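Local coordinates for protein endoglucanase E (Clostridium thermocellum, PDB 2WAO) that probably removes acetyl groups from plant cell-wall polysaccharides through its family 2 carbohydrate esterase domain, whose active-site cleft also binds cello-oligosaccharides, at residues 156-166 against 316-327. Numbering follows the deposited sequence.
Sequences MSYAAITARNL and HQLMAERLTAEI. With FMT (formic acid), chain M; FMT (formic acid), chain I.
H316 and Y158 make a polar join between the two helices: the backbone N of Y158 donates to ND1 of H316 at 2.8 Å. The bond is bent, with an N-H...N angle of 143°, and the donor is tilted out of the imidazole plane. As acceptor, ND1 carries no proton in this bond. The donor lies in the first turn of helix 158-165, where S157 is the N-cap and its OG accepts from A160 N at 2.9 Å.

Aromatic packing follows from the placement of the Y158 ring, whose CG stands between backbone N and carbonyl carbon (chi1 72°). CE of M319 sits over one face of the Y158 ring in a CH-pi contact, 3.9 Å from the centroid, while A159 CB lies over the opposite face. ND1 of H316 and CD2 of L323 meet the ring edge. Y158 thus fills a hole formed by H316, M319, A320 and L323, a knobs-into-holes arrangement.

T162 sits among A320, L323, T324 and I327, and A320 in turn among Y158, I161, T162 and N165. The axes approach to 8.1 Å and cross at -44°, a close spacing consistent with the small side chains of A320 and T162. A320 CB is pressed tightly against I161 CG2 at 3.4 Å. T162 OG1, lying against A320, donates to Y158 O at 2.7 Å, and T162 N reaches the same oxygen from the opposite face of the carbonyl plane, so two bonds grip it. Farther along, T324 OG1 lies 3.0 Å from N165 OD1 and 2.8 Å from A320 O, two acceptors competing for one proton. L166 CD1 closes the apolar end on I327 CG2.

This pair belongs to the SGNH-type alpha/beta domain: L323 and I327 rest on strand 216-220 of the parallel sheet, A159 and A163 on strand 168-174, and Y158 and M319 also touch helix 131-134.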
ATOM      1  N   MET A 156      -5.888   0.381  -7.285  1.00  3.29           N
ATOM      2  CA  MET A 156      -7.079  -0.492  -7.179  1.00  5.03           C
ATOM      3  C   MET A 156      -6.823  -1.682  -6.200  1.00  4.43           C
ATOM      4  O   MET A 156      -7.414  -2.768  -6.322  1.00  5.33           O
ATOM      5  CB  MET A 156      -7.581  -0.939  -8.553  1.00  4.72           C
ATOM      6  CG  MET A 156      -8.149   0.225  -9.415  1.00  6.57           C
ATOM      7  SD  MET A 156      -9.516   1.081  -8.582  1.00 10.53           S
ATOM      8  CE  MET A 156     -10.795  -0.156  -8.695  1.00 14.19           C
ATOM      9  N   SER A 157      -5.893  -1.471  -5.250  1.00  3.52           N
ATOM     10  CA  SER A 157      -5.732  -2.417  -4.137  0.50  2.79           C
ATOM     11  C   SER A 157      -6.894  -2.234  -3.168  1.00  3.42           C
ATOM     12  O   SER A 157      -7.509  -1.146  -3.090  1.00  3.21           O
ATOM     13  CB  SER A 157      -4.424  -2.177  -3.394  0.50  2.36           C
ATOM     14  OG  SER A 157      -4.505  -0.999  -2.614  0.50  2.00           O
ATOM     15  N   TYR A 158      -7.210  -3.296  -2.430  1.00  3.31           N
ATOM     16  CA  TYR A 158      -8.270  -3.173  -1.395  1.00  3.28           C
ATOM     17  C   TYR A 158      -7.916  -2.032  -0.448  1.00  3.15           C
ATOM     18  O   TYR A 158      -8.826  -1.370   0.094  1.00  5.03           O
ATOM     19  CB  TYR A 158      -8.448  -4.466  -0.602  1.00  2.65           C
ATOM     20  CG  TYR A 158      -7.316  -4.748   0.344  1.00  4.27           C
ATOM     21  CD1 TYR A 158      -7.425  -4.419   1.708  1.00  6.25           C
ATOM     22  CD2 TYR A 158      -6.105  -5.309  -0.122  1.00  3.04           C
ATOM     23  CE1 TYR A 158      -6.384  -4.633   2.577  1.00  6.39           C
ATOM     24  CE2 TYR A 158      -5.033  -5.535   0.757  1.00  3.68           C
ATOM     25  CZ  TYR A 158      -5.195  -5.202   2.095  1.00  6.35           C
ATOM     26  OH  TYR A 158      -4.187  -5.370   2.996  1.00  8.15           O
ATOM     27  N   ALA A 159      -6.620  -1.836  -0.189  1.00  2.67           N
ATOM     28  CA  ALA A 159      -6.165  -0.808   0.725  1.00  4.69           C
ATOM     29  C   ALA A 159      -6.487   0.611   0.207  1.00  3.96           C
ATOM     30  O   ALA A 159      -7.037   1.464   0.942  1.00  4.18           O
ATOM     31  CB  ALA A 159      -4.680  -0.967   0.967  1.00  3.24           C
ATOM     32  N   ALA A 160      -6.181   0.872  -1.076  1.00  3.74           N
ATOM     33  CA  ALA A 160      -6.432   2.209  -1.632  1.00  2.97           C
ATOM     34  C   ALA A 160      -7.925   2.482  -1.748  1.00  4.08           C
ATOM     35  O   ALA A 160      -8.410   3.606  -1.506  1.00  3.13           O
ATOM     36  CB  ALA A 160      -5.796   2.345  -3.000  1.00  2.59           C
ATOM     37  N   ILE A 161      -8.667   1.440  -2.094  1.00  3.82           N
ATOM     38  CA  ILE A 161     -10.094   1.615  -2.308  1.00  4.48           C
ATOM     39  C   ILE A 161     -10.765   1.901  -0.917  1.00  3.93           C
ATOM     40  O   ILE A 161     -11.647   2.811  -0.782  1.00  2.40           O
ATOM     41  CB  ILE A 161     -10.689   0.327  -2.918  1.00  5.28           C
ATOM     42  CG1 ILE A 161     -10.171   0.078  -4.357  1.00  4.06           C
ATOM     43  CG2 ILE A 161     -12.257   0.414  -2.883  1.00  4.20           C
ATOM     44  CD1 ILE A 161     -10.451  -1.381  -4.822  1.00  5.86           C
ATOM     45  N   THR A 162     -10.325   1.155   0.106  1.00  4.14           N
ATOM     46  CA  THR A 162     -10.826   1.336   1.512  1.00  4.48           C
ATOM     47  C   THR A 162     -10.512   2.783   1.983  1.00  4.65           C
ATOM     48  O   THR A 162     -11.361   3.463   2.549  1.00  4.10           O
ATOM     49  CB  THR A 162     -10.168   0.268   2.446  1.00  3.72           C
ATOM     50  OG1 THR A 162     -10.649  -1.042   2.079  1.00  3.56           O
ATOM     51  CG2 THR A 162     -10.532   0.507   3.941  1.00  4.88           C
ATOM     52  N   ALA A 163      -9.295   3.249   1.723  1.00  4.30           N
ATOM     53  CA  ALA A 163      -8.931   4.603   2.106  1.00  5.56           C
ATOM     54  C   ALA A 163      -9.817   5.641   1.395  1.00  6.58           C
ATOM     55  O   ALA A 163     -10.288   6.574   2.052  1.00  6.24           O
ATOM     56  CB  ALA A 163      -7.429   4.880   1.889  1.00  6.15           C
ATOM     57  N   ARG A 164     -10.062   5.468   0.092  1.00  5.46           N
ATOM     58  CA  ARG A 164     -10.925   6.422  -0.620  1.00  7.09           C
ATOM     59  C   ARG A 164     -12.343   6.296  -0.034  1.00  7.73           C
ATOM     60  O   ARG A 164     -12.977   7.340   0.189  1.00  9.39           O
ATOM     61  CB  ARG A 164     -10.924   6.185  -2.135  1.00  6.08           C
ATOM     62  CG  ARG A 164      -9.678   6.607  -2.807  1.00  6.43           C
ATOM     63  CD  ARG A 164      -9.837   6.599  -4.326  1.00  6.66           C
ATOM     64  NE  ARG A 164     -10.134   5.281  -4.891  1.00  7.76           N
ATOM     65  CZ  ARG A 164      -9.209   4.383  -5.254  1.00  6.90           C
ATOM     66  NH1 ARG A 164      -7.902   4.609  -5.055  1.00  5.83           N
ATOM     67  NH2 ARG A 164      -9.598   3.237  -5.771  1.00  6.69           N
ATOM     68  N   ASN A 165     -12.822   5.083   0.241  1.00  7.55           N
ATOM     69  CA  ASN A 165     -14.180   4.881   0.815  1.00  7.40           C
ATOM     70  C   ASN A 165     -14.325   5.693   2.105  1.00  8.77           C
ATOM     71  O   ASN A 165     -15.380   6.282   2.357  1.00  8.60           O
ATOM     72  CB  ASN A 165     -14.493   3.403   1.179  1.00  8.65           C
ATOM     73  CG  ASN A 165     -14.771   2.498  -0.034  1.00 10.27           C
ATOM     74  OD1 ASN A 165     -14.720   1.239   0.077  1.00 11.16           O
ATOM     75  ND2 ASN A 165     -15.041   3.100  -1.172  1.00 10.23           N
ATOM     76  N   LEU A 166     -13.255   5.729   2.913  1.00  7.98           N
ATOM     77  CA  LEU A 166     -13.267   6.383   4.233  1.00  8.62           C
ATOM     78  C   LEU A 166     -12.814   7.831   4.260  1.00  8.61           C
ATOM     79  O   LEU A 166     -12.762   8.443   5.340  1.00 10.42           O
ATOM     80  CB  LEU A 166     -12.417   5.584   5.237  1.00  7.99           C
ATOM     81  CG  LEU A 166     -12.861   4.135   5.484  1.00  8.31           C
ATOM     82  CD1 LEU A 166     -11.740   3.348   6.151  1.00  7.26           C
ATOM     83  CD2 LEU A 166     -14.136   4.025   6.287  1.00  9.46           C
ATOM     84  N   HIS A 316     -10.309  -7.508  -4.889  1.00  3.97           N
ATOM     85  CA  HIS A 316      -9.914  -6.310  -4.119  1.00  4.54           C
ATOM     86  C   HIS A 316     -11.115  -5.469  -3.709  1.00  4.68           C
ATOM     87  O   HIS A 316     -11.178  -5.000  -2.574  1.00  3.96           O
ATOM     88  CB  HIS A 316      -8.888  -5.454  -4.871  1.00  4.97           C
ATOM     89  CG  HIS A 316      -7.484  -5.993  -4.817  1.00  4.07           C
ATOM     90  ND1 HIS A 316      -6.638  -5.747  -3.752  1.00  2.63           N
ATOM     91  CD2 HIS A 316      -6.761  -6.722  -5.712  1.00  4.31           C
ATOM     92  CE1 HIS A 316      -5.447  -6.273  -4.000  1.00  3.73           C
ATOM     93  NE2 HIS A 316      -5.502  -6.901  -5.167  1.00  5.16           N
ATOM     94  N   GLN A 317     -12.085  -5.310  -4.623  1.00  3.81           N
ATOM     95  CA  GLN A 317     -13.276  -4.569  -4.311  1.00  4.72           C
ATOM     96  C   GLN A 317     -14.067  -5.237  -3.185  1.00  3.86           C
ATOM     97  O   GLN A 317     -14.459  -4.561  -2.279  1.00  4.69           O
ATOM     98  CB  GLN A 317     -14.125  -4.306  -5.565  1.00  5.02           C
ATOM     99  CG  GLN A 317     -13.393  -3.332  -6.498  1.00  5.66           C
ATOM    100  CD  GLN A 317     -14.071  -3.172  -7.828  1.00 13.15           C
ATOM    101  OE1 GLN A 317     -14.409  -4.156  -8.490  1.00 12.34           O
ATOM    102  NE2 GLN A 317     -14.267  -1.919  -8.246  1.00 13.69           N
ATOM    103  N   LEU A 318     -14.274  -6.547  -3.250  1.00  5.75           N
ATOM    104  CA  LEU A 318     -14.951  -7.280  -2.160  1.00  6.07           C
ATOM    105  C   LEU A 318     -14.236  -7.086  -0.804  1.00  6.09           C
ATOM    106  O   LEU A 318     -14.870  -6.935   0.248  1.00  5.59           O
ATOM    107  CB  LEU A 318     -15.023  -8.778  -2.460  1.00  6.78           C
ATOM    108  CG  LEU A 318     -15.975  -9.231  -3.593  1.00 11.52           C
ATOM    109  CD1 LEU A 318     -16.005 -10.740  -3.638  1.00 14.74           C
ATOM    110  CD2 LEU A 318     -17.391  -8.598  -3.386  1.00 15.59           C
ATOM    111  N   MET A 319     -12.922  -7.172  -0.830  1.00  4.38           N
ATOM    112  CA  MET A 319     -12.113  -6.989   0.387  1.00  4.38           C
ATOM    113  C   MET A 319     -12.324  -5.585   0.932  1.00  4.11           C
ATOM    114  O   MET A 319     -12.519  -5.375   2.154  1.00  3.51           O
ATOM    115  CB  MET A 319     -10.655  -7.222   0.028  1.00  4.36           C
ATOM    116  CG  MET A 319     -10.295  -8.645  -0.255  1.00  3.33           C
ATOM    117  SD  MET A 319      -8.531  -8.796  -0.803  1.00  7.79           S
ATOM    118  CE  MET A 319      -7.702  -8.552   0.738  1.00  5.80           C
ATOM    119  N   ALA A 320     -12.287  -4.619   0.028  1.00  3.71           N
ATOM    120  CA  ALA A 320     -12.449  -3.211   0.430  1.00  4.29           C
ATOM    121  C   ALA A 320     -13.842  -3.006   1.071  1.00  4.64           C
ATOM    122  O   ALA A 320     -13.924  -2.342   2.087  1.00  4.40           O
ATOM    123  CB  ALA A 320     -12.257  -2.276  -0.756  1.00  3.73           C
ATOM    124  N   GLU A 321     -14.891  -3.620   0.520  1.00  5.15           N
ATOM    125  CA  GLU A 321     -16.256  -3.476   1.095  1.00  7.50           C
ATOM    126  C   GLU A 321     -16.272  -4.030   2.530  1.00  6.68           C
ATOM    127  O   GLU A 321     -16.859  -3.394   3.444  1.00  6.88           O
ATOM    128  CB  GLU A 321     -17.345  -4.156   0.235  1.00  6.55           C
ATOM    129  CG  GLU A 321     -17.477  -3.535  -1.174  1.00 15.14           C
ATOM    130  CD  GLU A 321     -18.437  -4.292  -2.093  1.00 19.43           C
ATOM    131  OE1 GLU A 321     -19.369  -4.935  -1.538  1.00 28.93           O
ATOM    132  OE2 GLU A 321     -18.271  -4.239  -3.359  1.00 24.27           O
ATOM    133  N   ARG A 322     -15.674  -5.211   2.724  1.00  4.81           N
ATOM    134  CA  ARG A 322     -15.634  -5.840   4.021  1.00  5.88           C
ATOM    135  C   ARG A 322     -14.841  -4.964   5.014  1.00  6.22           C
ATOM    136  O   ARG A 322     -15.335  -4.639   6.119  1.00  6.61           O
ATOM    137  CB  ARG A 322     -15.058  -7.250   3.919  1.00  5.57           C
ATOM    138  CG  ARG A 322     -14.907  -7.959   5.254  1.00  7.40           C
ATOM    139  CD  ARG A 322     -14.482  -9.386   5.063  1.00  8.57           C
ATOM    140  NE  ARG A 322     -15.357 -10.115   4.156  1.00 11.86           N
ATOM    141  CZ  ARG A 322     -16.481 -10.741   4.519  1.00 16.80           C
ATOM    142  NH1 ARG A 322     -16.884 -10.734   5.781  1.00 16.12           N
ATOM    143  NH2 ARG A 322     -17.214 -11.361   3.610  1.00 17.06           N
ATOM    144  N   LEU A 323     -13.637  -4.567   4.606  1.00  5.01           N
ATOM    145  CA  LEU A 323     -12.728  -3.850   5.509  1.00  5.61           C
ATOM    146  C   LEU A 323     -13.260  -2.433   5.870  1.00  5.66           C
ATOM    147  O   LEU A 323     -13.089  -1.956   7.028  1.00  5.78           O
ATOM    148  CB  LEU A 323     -11.323  -3.767   4.907  1.00  5.33           C
ATOM    149  CG  LEU A 323     -10.284  -2.994   5.743  1.00  5.54           C
ATOM    150  CD1 LEU A 323     -10.037  -3.765   7.099  1.00  7.44           C
ATOM    151  CD2 LEU A 323      -8.960  -2.815   4.969  1.00  5.45           C
ATOM    152  N   THR A 324     -13.890  -1.788   4.885  1.00  4.65           N
ATOM    153  CA  THR A 324     -14.480  -0.456   5.046  1.00  5.51           C
ATOM    154  C   THR A 324     -15.534  -0.582   6.142  1.00  5.13           C
ATOM    155  O   THR A 324     -15.552   0.259   7.040  1.00  5.94           O
ATOM    156  CB  THR A 324     -15.054   0.129   3.700  1.00  5.49           C
ATOM    157  OG1 THR A 324     -13.947   0.388   2.814  1.00  5.03           O
ATOM    158  CG2 THR A 324     -15.821   1.480   3.926  1.00  4.03           C
ATOM    159  N   ALA A 325     -16.397  -1.608   6.054  1.00  6.62           N
ATOM    160  CA  ALA A 325     -17.480  -1.762   7.042  1.00  7.39           C
ATOM    161  C   ALA A 325     -16.909  -2.041   8.452  1.00  7.54           C
ATOM    162  O   ALA A 325     -17.424  -1.488   9.425  1.00  8.51           O
ATOM    163  CB  ALA A 325     -18.493  -2.829   6.612  1.00  8.35           C
ATOM    164  N   GLU A 326     -15.868  -2.879   8.577  1.00  7.03           N
ATOM    165  CA  GLU A 326     -15.185  -3.149   9.872  1.00  7.40           C
ATOM    166  C   GLU A 326     -14.617  -1.853  10.535  1.00  7.43           C
ATOM    167  O   GLU A 326     -14.833  -1.552  11.725  1.00  7.08           O
ATOM    168  CB  GLU A 326     -14.017  -4.131   9.637  1.00  8.11           C
ATOM    169  CG  GLU A 326     -14.394  -5.597   9.242  1.00 13.18           C
ATOM    170  CD  GLU A 326     -15.120  -6.405  10.345  1.00 22.00           C
ATOM    171  OE1 GLU A 326     -15.008  -6.073  11.542  1.00 21.37           O
ATOM    172  OE2 GLU A 326     -15.801  -7.390   9.994  1.00 23.92           O
ATOM    173  N   ILE A 327     -13.899  -1.081   9.743  1.00  6.04           N
ATOM    174  CA  ILE A 327     -13.305   0.161  10.249  1.00  6.55           C
ATOM    175  C   ILE A 327     -14.417   1.182  10.604  1.00  7.90           C
ATOM    176  O   ILE A 327     -14.374   1.794  11.675  1.00  7.30           O
ATOM    177  CB  ILE A 327     -12.298   0.728   9.278  1.00  7.11           C
ATOM    178  CG1 ILE A 327     -11.109  -0.227   9.159  1.00  5.17           C
ATOM    179  CG2 ILE A 327     -11.813   2.089   9.775  1.00  6.55           C
ATOM    180  CD1 ILE A 327     -10.209   0.074   7.929  1.00  8.48           C
TER
HETATM  181  C   FMT M1350     -13.502 -10.564   0.365  1.00 22.80           C
HETATM  182  O1  FMT M1350     -12.680 -11.500   0.150  1.00 23.77           O
HETATM  183  O2  FMT M1350     -13.847 -10.032   1.459  1.00 20.16           O
HETATM  184  C   FMT I1346     -13.112   3.427  -5.359  1.00 15.31           C
HETATM  185  O1  FMT I1346     -12.469   2.789  -6.229  1.00 12.30           O
HETATM  186  O2  FMT I1346     -12.929   4.627  -5.025  1.00 14.54           O